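Local coordinates for putative adenosine kinase (Schistosoma mansoni, PDB 3VAS), which probably phosphorylates adenosine to AMP as a ribokinase-family adenosine kinase, here with adenosine bound in an occluded-loop conformation, at residues 225-230 with 245-250. Residues are numbered along the deposited sequence; the frame is centred on the assembly and turned at random.
Sequences KEVDEM and EAYGEV
Tyr-247 reaches across from helix 241-250 and donates a hydrogen bond to Asp-228 of helix 224-231, with 2.6 Å between Tyr-247 OH and Asp-228 OD1. The hydroxyl meets the syn side of that oxygen but stands 30° out of the carboxylate plane, and the carboxylate itself is turned 71° against the ring. Asp-228 OD1 lies at the ring edge, near its plane, and also approaches the ring carbon ortho to the hydroxyl, 3.2 Å from Tyr-247 CE1. The same edge receives a methyl group: Val-227 CG1 rests 4.1 Å from Tyr-247 CE1, an apolar touch beside the polar one.

The two backbones remain well apart, 9.3 Å between Val-227 CA and Tyr-247 CA, and the span is bridged mainly by the length of the tyrosine. With CG anti to the backbone N (chi1 -177°), its side chain extends toward the other helix and brings the hydroxyl to the aspartate. Asp-228 CB does not point straight at helix 241-250; with CG anti to its carbonyl carbon, the carboxylate swings across to the phenol. Its second oxygen, OD2, is hydrogen-bonded to NE2 of His-251, whose ring stacks on that of Tyr-247 and whose ND1 is hydrogen-bonded to Tyr-247 O. Both carboxylate oxygens are thus engaged, and the histidine helps fix the aspartate and the tyrosine together; with both ring nitrogens facing acceptors, it is probably protonated, which would favour a charged carboxylate.

The Val-227 side chain is about 13 Å from the bound adenosine. Around this contact, Ser-220 of helix 217-222 and Thr-261 and Tyr-264 of helix 257-267 also touch Tyr-247. In the ribokinase-like core, the contact joins helix 224-231, which packs through Val-227 on Phe-212 of strand 209-213, to helix 241-250, which directly follows strand 236-240.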
loop_
_atom_site.group_PDB
_atom_site.type_symbol
_atom_site.label_atom_id
_atom_site.label_comp_id
_atom_site.label_asym_id
_atom_site.label_seq_id
_atom_site.Cartn_x
_atom_site.Cartn_y
_atom_site.Cartn_z
ATOM N N LYS A 225 -5.463 4.728 -17.139
ATOM C CA LYS A 225 -5.641 6.182 -17.135
ATOM C C LYS A 225 -5.380 6.762 -15.749
ATOM O O LYS A 225 -4.631 7.725 -15.608
ATOM C CB LYS A 225 -7.050 6.558 -17.639
ATOM C CG LYS A 225 -7.405 8.058 -17.637
ATOM C CD LYS A 225 -7.985 8.520 -16.284
ATOM C CE LYS A 225 -9.222 9.400 -16.435
ATOM N NZ LYS A 225 -10.476 8.608 -16.518
ATOM N N GLU A 226 -6.000 6.170 -14.730
ATOM C CA GLU A 226 -5.859 6.657 -13.356
ATOM C C GLU A 226 -4.437 6.484 -12.808
ATOM O O GLU A 226 -3.930 7.355 -12.094
ATOM C CB GLU A 226 -6.863 5.975 -12.418
ATOM C CG GLU A 226 -8.339 6.326 -12.666
ATOM C CD GLU A 226 -9.046 5.318 -13.565
ATOM O OE1 GLU A 226 -8.367 4.663 -14.383
ATOM O OE2 GLU A 226 -10.280 5.172 -13.446
ATOM N N VAL A 227 -3.801 5.356 -13.124
ATOM C CA VAL A 227 -2.434 5.115 -12.662
ATOM C C VAL A 227 -1.484 6.158 -13.249
ATOM O O VAL A 227 -0.675 6.750 -12.532
ATOM C CB VAL A 227 -1.931 3.691 -13.012
ATOM C CG1 VAL A 227 -0.436 3.554 -12.694
ATOM C CG2 VAL A 227 -2.745 2.628 -12.268
ATOM N N ASP A 228 -1.596 6.396 -14.550
ATOM C CA ASP A 228 -0.710 7.347 -15.210
ATOM C C ASP A 228 -0.978 8.771 -14.754
ATOM O O ASP A 228 -0.058 9.584 -14.666
ATOM C CB ASP A 228 -0.816 7.240 -16.732
ATOM C CG ASP A 228 -0.050 6.054 -17.284
ATOM O OD1 ASP A 228 0.771 5.472 -16.539
ATOM O OD2 ASP A 228 -0.265 5.712 -18.466
ATOM N N GLU A 229 -2.235 9.082 -14.465
ATOM C CA GLU A 229 -2.548 10.411 -13.967
ATOM C C GLU A 229 -1.929 10.618 -12.585
ATOM O O GLU A 229 -1.346 11.668 -12.312
ATOM C CB GLU A 229 -4.053 10.670 -13.935
ATOM C CG GLU A 229 -4.389 12.086 -13.494
ATOM C CD GLU A 229 -5.820 12.492 -13.808
ATOM O OE1 GLU A 229 -6.738 11.657 -13.660
ATOM O OE2 GLU A 229 -6.024 13.658 -14.203
ATOM N N MET A 230 -2.051 9.612 -11.722
ATOM C CA MET A 230 -1.454 9.668 -10.390
ATOM C C MET A 230 0.073 9.811 -10.447
ATOM O O MET A 230 0.652 10.618 -9.722
ATOM C CB MET A 230 -1.851 8.445 -9.560
ATOM C CG MET A 230 -3.328 8.409 -9.181
ATOM S SD MET A 230 -3.875 9.917 -8.353
ATOM C CE MET A 230 -2.905 9.848 -6.866
ATOM N N GLU A 245 5.710 -5.403 -14.866
ATOM C CA GLU A 245 5.470 -6.229 -16.047
ATOM C C GLU A 245 4.108 -5.914 -16.670
ATOM O O GLU A 245 3.998 -5.730 -17.879
ATOM C CB GLU A 245 5.548 -7.712 -15.687
ATOM C CG GLU A 245 5.963 -8.611 -16.837
ATOM C CD GLU A 245 7.462 -8.841 -16.884
ATOM O OE1 GLU A 245 8.050 -9.133 -15.821
ATOM O OE2 GLU A 245 8.053 -8.731 -17.981
ATOM N N ALA A 246 3.074 -5.840 -15.839
ATOM C CA ALA A 246 1.737 -5.546 -16.335
ATOM C C ALA A 246 1.659 -4.118 -16.868
ATOM O O ALA A 246 1.033 -3.869 -17.895
ATOM C CB ALA A 246 0.702 -5.776 -15.253
ATOM N N TYR A 247 2.305 -3.186 -16.171
ATOM C CA TYR A 247 2.351 -1.796 -16.612
ATOM C C TYR A 247 3.045 -1.697 -17.965
ATOM O O TYR A 247 2.567 -1.015 -18.882
ATOM C CB TYR A 247 3.098 -0.938 -15.589
ATOM C CG TYR A 247 3.142 0.539 -15.920
ATOM C CD1 TYR A 247 2.258 1.430 -15.321
ATOM C CD2 TYR A 247 4.073 1.048 -16.820
ATOM C CE1 TYR A 247 2.296 2.779 -15.613
ATOM C CE2 TYR A 247 4.111 2.400 -17.123
ATOM C CZ TYR A 247 3.222 3.258 -16.516
ATOM O OH TYR A 247 3.258 4.602 -16.810
ATOM N N GLY A 248 4.182 -2.377 -18.076
ATOM C CA GLY A 248 4.975 -2.353 -19.289
ATOM C C GLY A 248 4.215 -2.877 -20.490
ATOM O O GLY A 248 4.218 -2.248 -21.550
ATOM N N GLU A 249 3.565 -4.025 -20.324
ATOM C CA GLU A 249 2.803 -4.628 -21.414
ATOM C C GLU A 249 1.717 -3.688 -21.931
ATOM O O GLU A 249 1.573 -3.493 -23.142
ATOM C CB GLU A 249 2.176 -5.953 -20.982
ATOM C CG GLU A 249 1.265 -6.546 -22.052
ATOM C CD GLU A 249 0.650 -7.870 -21.649
ATOM O OE1 GLU A 249 0.042 -8.528 -22.523
ATOM O OE2 GLU A 249 0.768 -8.250 -20.465
ATOM N N VAL A 250 0.962 -3.106 -21.005
ATOM C CA VAL A 250 -0.113 -2.184 -21.358
ATOM C C VAL A 250 0.415 -0.970 -22.131
ATOM O O VAL A 250 -0.300 -0.380 -22.937
ATOM C CB VAL A 250 -0.905 -1.741 -20.103
ATOM C CG1 VAL A 250 -1.953 -0.707 -20.454
ATOM C CG2 VAL A 250 -1.558 -2.944 -19.453
#